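PDB 2Q7S: N-formylglutamate amidohydrolase from Ralstonia eutropha, which binds a zinc ion and is probably a metal-dependent hydrolase acting on N-formylglutamate. Local coordinates for residues T35-D40 with G52-H57; A39-V44 with R79-P84. All coordinates share one frame; numbering follows the deposited sequence. Where two conformers were deposited one is given.

In the fold
Both contacts fasten the long loop after strand 26-30, and they share Ala39 and Asp40. Contact 1 joins its earlier part to 52-57, the segment that contains the zinc ligand Asp55, which binds alongside His32 and His172; contact 2 ties its continuation to 79-84, with the side chain of Val80 about 10 Å from the zinc. Their centres lie about 8 Å apart. The two also touch directly: Arg79 NH1 sits 2.8 Å from Gly53 O, a probable hydrogen bond, and Pro38 CG packs 3.5 Å from Tyr81 CZ. Asp83 of contact 2 reaches the metal site as well, since its OD1 accepts a hydrogen bond from His32 NE2, placing it in the second shell.

Contact 1 (T35-D40 with G52-H57); sequences TFYPAD and GGEDTH. With ZN (zinc ion), chain C.
Thr35 and Glu54 mark the closest approach of the two backbones, with CA atoms 7.4 Å apart, so side chains make the contact. Segment 35-40 is an irregular loop, and 52-57 leaves the end of a 3-10 segment at Gly52 and Gly53 for an inverse gamma turn centred on Asp55. Glu54 carries the contact. Its chain runs straight out beyond CG (chi2 178°), which sends the carboxylate across to the loop. There Tyr37 OH donates a hydrogen bond of 2.6 Å to Glu54 OE2, with the oxygen in the plane of the tyrosine ring at its hydroxyl edge and the carboxylate turned 33° from that plane. At the other end of the carboxylate, Thr56 OG1 gives a 2.7 Å bond to Glu54 OE1. Each carboxylate oxygen accepts through its anti lone pair, so the buried group is gripped from its two outer sides and its rotation is fixed; Arg51 adds a salt bridge to OE2. Thr35 crosses the glutamate at about a right angle and lays its methyl CG2 3.6 Å from Glu54 OE1. Next along the chain, Asp55 OD2 binds the zinc ion at 2.1 Å, with His32 and His172 as the other protein ligands, while Asp55 OD1 forms a salt bridge with Arg253. The contact thus joins the loop following strand 26-30 to the link between helices 47-50 and 58-61, with His57 as N-cap residue immediately before the second.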
loop_
_atom_site.group_PDB
_atom_site.type_symbol
_atom_site.label_atom_id
_atom_site.label_comp_id
_atom_site.label_asym_id
_atom_site.label_seq_id
_atom_site.Cartn_x
_atom_site.Cartn_y
_atom_site.Cartn_z
ATOM N N THR A 35 11.416 5.508 2.173
ATOM C CA THR A 35 12.443 6.233 1.410
ATOM C C THR A 35 13.869 6.061 1.977
ATOM O O THR A 35 14.797 6.732 1.526
ATOM C CB THR A 35 12.174 7.720 1.425
ATOM O OG1 THR A 35 12.150 8.145 2.787
ATOM C CG2 THR A 35 10.836 8.065 0.728
ATOM N N PHE A 36 14.048 5.156 2.941
ATOM C CA PHE A 36 15.375 4.882 3.521
ATOM C C PHE A 36 15.986 3.667 2.827
ATOM O O PHE A 36 15.631 2.546 3.142
ATOM C CB PHE A 36 15.299 4.655 5.043
ATOM C CG PHE A 36 14.754 5.840 5.824
ATOM C CD1 PHE A 36 13.399 5.980 6.063
ATOM C CD2 PHE A 36 15.618 6.812 6.319
ATOM C CE1 PHE A 36 12.894 7.070 6.788
ATOM C CE2 PHE A 36 15.127 7.920 7.055
ATOM C CZ PHE A 36 13.776 8.051 7.292
ATOM N N TYR A 37 16.910 3.919 1.905
ATOM C CA TYR A 37 17.542 2.890 1.064
ATOM C C TYR A 37 18.706 2.182 1.825
ATOM O O TYR A 37 19.652 2.844 2.274
ATOM C CB TYR A 37 17.984 3.516 -0.313
ATOM C CG TYR A 37 16.766 3.888 -1.168
ATOM C CD1 TYR A 37 15.944 4.972 -0.811
ATOM C CD2 TYR A 37 16.380 3.108 -2.263
ATOM C CE1 TYR A 37 14.777 5.290 -1.542
ATOM C CE2 TYR A 37 15.221 3.420 -3.010
ATOM C CZ TYR A 37 14.418 4.507 -2.629
ATOM O OH TYR A 37 13.262 4.828 -3.328
ATOM N N PRO A 38 18.596 0.855 2.029
ATOM C CA PRO A 38 19.677 0.060 2.617
ATOM C C PRO A 38 21.024 0.120 1.880
ATOM O O PRO A 38 21.065 0.072 0.654
ATOM C CB PRO A 38 19.118 -1.358 2.581
ATOM C CG PRO A 38 17.681 -1.180 2.638
ATOM C CD PRO A 38 17.420 0.008 1.790
ATOM N N ALA A 39 22.105 0.185 2.653
ATOM C CA ALA A 39 23.458 0.220 2.108
ATOM C C ALA A 39 23.729 -0.997 1.220
ATOM O O ALA A 39 24.478 -0.915 0.256
ATOM C CB ALA A 39 24.489 0.311 3.254
ATOM N N ASP A 40 23.103 -2.125 1.526
ATOM C CA ASP A 40 23.410 -3.384 0.811
ATOM C C ASP A 40 22.564 -3.622 -0.449
ATOM O O ASP A 40 22.548 -4.728 -1.001
ATOM C CB ASP A 40 23.308 -4.582 1.760
ATOM C CG ASP A 40 21.911 -4.742 2.367
ATOM O OD1 ASP A 40 20.925 -4.218 1.806
ATOM O OD2 ASP A 40 21.812 -5.393 3.423
ATOM N N GLY A 52 11.311 6.396 -8.385
ATOM C CA GLY A 52 10.139 6.104 -9.221
ATOM C C GLY A 52 9.018 5.328 -8.545
ATOM O O GLY A 52 7.952 5.893 -8.316
ATOM N N GLY A 53 9.274 4.062 -8.186
ATOM C CA GLY A 53 8.299 3.134 -7.543
ATOM C C GLY A 53 7.860 3.426 -6.110
ATOM O O GLY A 53 7.128 2.624 -5.491
ATOM N N GLU A 54 8.324 4.548 -5.549
ATOM C CA GLU A 54 7.889 4.979 -4.255
ATOM C C GLU A 54 6.492 5.583 -4.328
ATOM O O GLU A 54 6.225 6.450 -5.148
ATOM C CB GLU A 54 8.755 6.111 -3.711
ATOM C CG GLU A 54 10.154 5.858 -3.456
ATOM C CD GLU A 54 10.854 7.109 -2.956
ATOM O OE1 GLU A 54 10.214 8.183 -2.838
ATOM O OE2 GLU A 54 12.047 6.995 -2.677
ATOM N N ASP A 55 5.632 5.136 -3.450
ATOM C CA ASP A 55 4.417 5.864 -3.122
ATOM C C ASP A 55 4.710 6.945 -2.042
ATOM O O ASP A 55 4.199 6.870 -0.917
ATOM C CB ASP A 55 3.365 4.934 -2.568
ATOM C CG ASP A 55 2.985 3.868 -3.514
ATOM O OD1 ASP A 55 3.701 3.644 -4.538
ATOM O OD2 ASP A 55 2.007 3.206 -3.140
ATOM N N THR A 56 5.497 7.935 -2.446
ATOM C CA THR A 56 6.064 8.936 -1.519
ATOM C C THR A 56 4.969 9.748 -0.808
ATOM O O THR A 56 3.924 10.103 -1.407
ATOM C CB THR A 56 7.050 9.883 -2.272
ATOM O OG1 THR A 56 7.718 9.133 -3.272
ATOM C CG2 THR A 56 8.075 10.548 -1.346
ATOM N N HIS A 57 5.229 10.007 0.481
ATOM C CA HIS A 57 4.378 10.802 1.382
ATOM C C HIS A 57 2.998 10.219 1.718
ATOM O O HIS A 57 2.241 10.872 2.396
ATOM C CB HIS A 57 4.144 12.198 0.819
ATOM C CG HIS A 57 5.373 12.894 0.356
ATOM N ND1 HIS A 57 6.456 13.110 1.181
ATOM C CD2 HIS A 57 5.680 13.464 -0.834
ATOM C CE1 HIS A 57 7.403 13.738 0.497
ATOM N NE2 HIS A 57 6.951 13.981 -0.719
HETATM ZN ZN ZN C . 1.693 1.294 -3.895
#

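Contact 2 (A39-V44 with R79-P84); sequences ADFGAV and RVYIDP
A T-shaped aromatic pair joins the loops that follow strands 26-30 and 71-75: Tyr81 turns its ring edge toward a face of Phe41, centroids 5.3 Å apart and planes at 68°. Tyr81 CD1 is the atom that enters, standing 3.8 Å above the middle of the phenylalanine ring, and the two side chains run past each other in opposite directions. At the rim of the same ring Val80 CG1 lies in plane, 4.0 Å from Phe41 CZ, so the buried phenyl group meets a neighbour over one face and another at its edge. Tyr81 has its CG anti to the backbone N (chi1 -177°), which carries the hydroxyl out beyond Phe41 to Asp40. Tyr81 OH donates to Asp40 OD1 over 2.5 Å, a length so short that it should be read with caution, and the carboxylate lies nearly flush with the ring, 8° between their planes. Within 79-84, Arg79 NE bridges to Asp83 OD2 at 3.2 Å; the acceptor lies in the guanidinium plane, while the donor stands well above the carboxylate plane. That salt bridge links the residues flanking Val80, Tyr81 and Ile82, of which Val80 and Tyr81 meet Phe41. Helix 134-163 packs against Tyr81, with Arg140 in a cation-pi contact with its ring and Tyr144 edge-to-face, and Leu50 of helix 47-50 touches both Phe41 and Val80 where the two loops meet.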
loop_
_atom_site.group_PDB
_atom_site.type_symbol
_atom_site.label_atom_id
_atom_site.label_comp_id
_atom_site.label_asym_id
_atom_site.label_seq_id
_atom_site.Cartn_x
_atom_site.Cartn_y
_atom_site.Cartn_z
ATOM N N ALA A 39 22.105 0.185 2.653
ATOM C CA ALA A 39 23.458 0.220 2.108
ATOM C C ALA A 39 23.729 -0.997 1.220
ATOM O O ALA A 39 24.478 -0.915 0.256
ATOM C CB ALA A 39 24.489 0.311 3.254
ATOM N N ASP A 40 23.103 -2.125 1.526
ATOM C CA ASP A 40 23.410 -3.384 0.811
ATOM C C ASP A 40 22.564 -3.622 -0.449
ATOM O O ASP A 40 22.548 -4.728 -1.001
ATOM C CB ASP A 40 23.308 -4.582 1.760
ATOM C CG ASP A 40 21.911 -4.742 2.367
ATOM O OD1 ASP A 40 20.925 -4.218 1.806
ATOM O OD2 ASP A 40 21.812 -5.393 3.423
ATOM N N PHE A 41 21.890 -2.575 -0.915
ATOM C CA PHE A 41 21.090 -2.648 -2.137
ATOM C C PHE A 41 21.899 -3.276 -3.274
ATOM O O PHE A 41 21.460 -4.230 -3.899
ATOM C CB PHE A 41 20.591 -1.232 -2.524
ATOM C CG PHE A 41 19.242 -1.214 -3.196
ATOM C CD1 PHE A 41 18.942 -2.094 -4.225
ATOM C CD2 PHE A 41 18.269 -0.313 -2.788
ATOM C CE1 PHE A 41 17.730 -2.069 -4.845
ATOM C CE2 PHE A 41 17.028 -0.287 -3.404
ATOM C CZ PHE A 41 16.766 -1.165 -4.441
ATOM N N GLY A 42 23.096 -2.747 -3.534
ATOM C CA GLY A 42 23.950 -3.271 -4.608
ATOM C C GLY A 42 23.345 -3.169 -6.008
ATOM O O GLY A 42 23.512 -4.074 -6.835
ATOM N N ALA A 43 22.638 -2.066 -6.260
ATOM C CA ALA A 43 22.033 -1.795 -7.558
ATOM C C ALA A 43 23.080 -1.145 -8.461
ATOM O O ALA A 43 24.056 -0.573 -7.967
ATOM C CB ALA A 43 20.860 -0.876 -7.386
ATOM N N VAL A 44 22.895 -1.247 -9.777
ATOM C CA VAL A 44 23.730 -0.486 -10.730
ATOM C C VAL A 44 23.038 0.805 -11.221
ATOM O O VAL A 44 23.636 1.604 -11.940
ATOM C CB VAL A 44 24.167 -1.355 -11.931
ATOM C CG1 VAL A 44 24.989 -2.544 -11.444
ATOM C CG2 VAL A 44 22.955 -1.817 -12.735
ATOM N N ARG A 79 10.019 -0.022 -1.310
ATOM C CA ARG A 79 9.350 -1.153 -1.922
ATOM C C ARG A 79 10.123 -1.774 -3.078
ATOM O O ARG A 79 9.875 -2.950 -3.384
ATOM C CB ARG A 79 7.928 -0.792 -2.362
ATOM C CG ARG A 79 7.823 0.142 -3.494
ATOM C CD ARG A 79 7.738 -0.559 -4.817
ATOM N NE ARG A 79 6.488 -1.241 -5.107
ATOM C CZ ARG A 79 5.450 -0.751 -5.783
ATOM N NH1 ARG A 79 5.433 0.493 -6.224
ATOM N NH2 ARG A 79 4.405 -1.526 -6.015
ATOM N N VAL A 80 10.986 -0.967 -3.741
ATOM C CA VAL A 80 11.877 -1.444 -4.798
ATOM C C VAL A 80 13.019 -2.307 -4.248
ATOM O O VAL A 80 13.719 -2.979 -5.014
ATOM C CB VAL A 80 12.476 -0.277 -5.618
ATOM C CG1 VAL A 80 13.465 -0.807 -6.638
ATOM C CG2 VAL A 80 11.356 0.520 -6.302
ATOM N N TYR A 81 13.213 -2.272 -2.932
ATOM C CA TYR A 81 14.160 -3.150 -2.229
ATOM C C TYR A 81 13.506 -4.469 -1.845
ATOM O O TYR A 81 14.003 -5.567 -2.171
ATOM C CB TYR A 81 14.687 -2.442 -1.007
ATOM C CG TYR A 81 15.727 -3.183 -0.198
ATOM C CD1 TYR A 81 17.043 -3.314 -0.658
ATOM C CD2 TYR A 81 15.414 -3.710 1.051
ATOM C CE1 TYR A 81 18.015 -3.942 0.109
ATOM C CE2 TYR A 81 16.378 -4.385 1.803
ATOM C CZ TYR A 81 17.675 -4.469 1.348
ATOM O OH TYR A 81 18.638 -5.100 2.107
ATOM N N ILE A 82 12.389 -4.371 -1.133
ATOM C CA ILE A 82 11.477 -5.473 -1.016
ATOM C C ILE A 82 10.090 -4.921 -0.825
ATOM O O ILE A 82 9.904 -3.917 -0.149
ATOM C CB ILE A 82 11.899 -6.456 0.084
ATOM C CG1 ILE A 82 10.997 -7.695 0.064
ATOM C CG2 ILE A 82 12.012 -5.779 1.458
ATOM C CD1 ILE A 82 11.565 -8.894 0.967
ATOM N N ASP A 83 9.123 -5.550 -1.471
ATOM C CA ASP A 83 7.768 -4.999 -1.562
ATOM C C ASP A 83 6.860 -5.758 -0.606
ATOM O O ASP A 83 6.473 -6.874 -0.931
ATOM C CB ASP A 83 7.233 -5.169 -2.965
ATOM C CG ASP A 83 5.914 -4.507 -3.169
ATOM O OD1 ASP A 83 5.203 -4.228 -2.175
ATOM O OD2 ASP A 83 5.595 -4.228 -4.346
ATOM N N PRO A 84 6.471 -5.129 0.528
ATOM C CA PRO A 84 5.605 -5.850 1.456
ATOM C C PRO A 84 4.203 -6.204 0.970
ATOM O O PRO A 84 3.555 -6.979 1.656
ATOM C CB PRO A 84 5.503 -4.918 2.671
ATOM C CG PRO A 84 6.411 -3.806 2.429
ATOM C CD PRO A 84 6.761 -3.769 1.012
#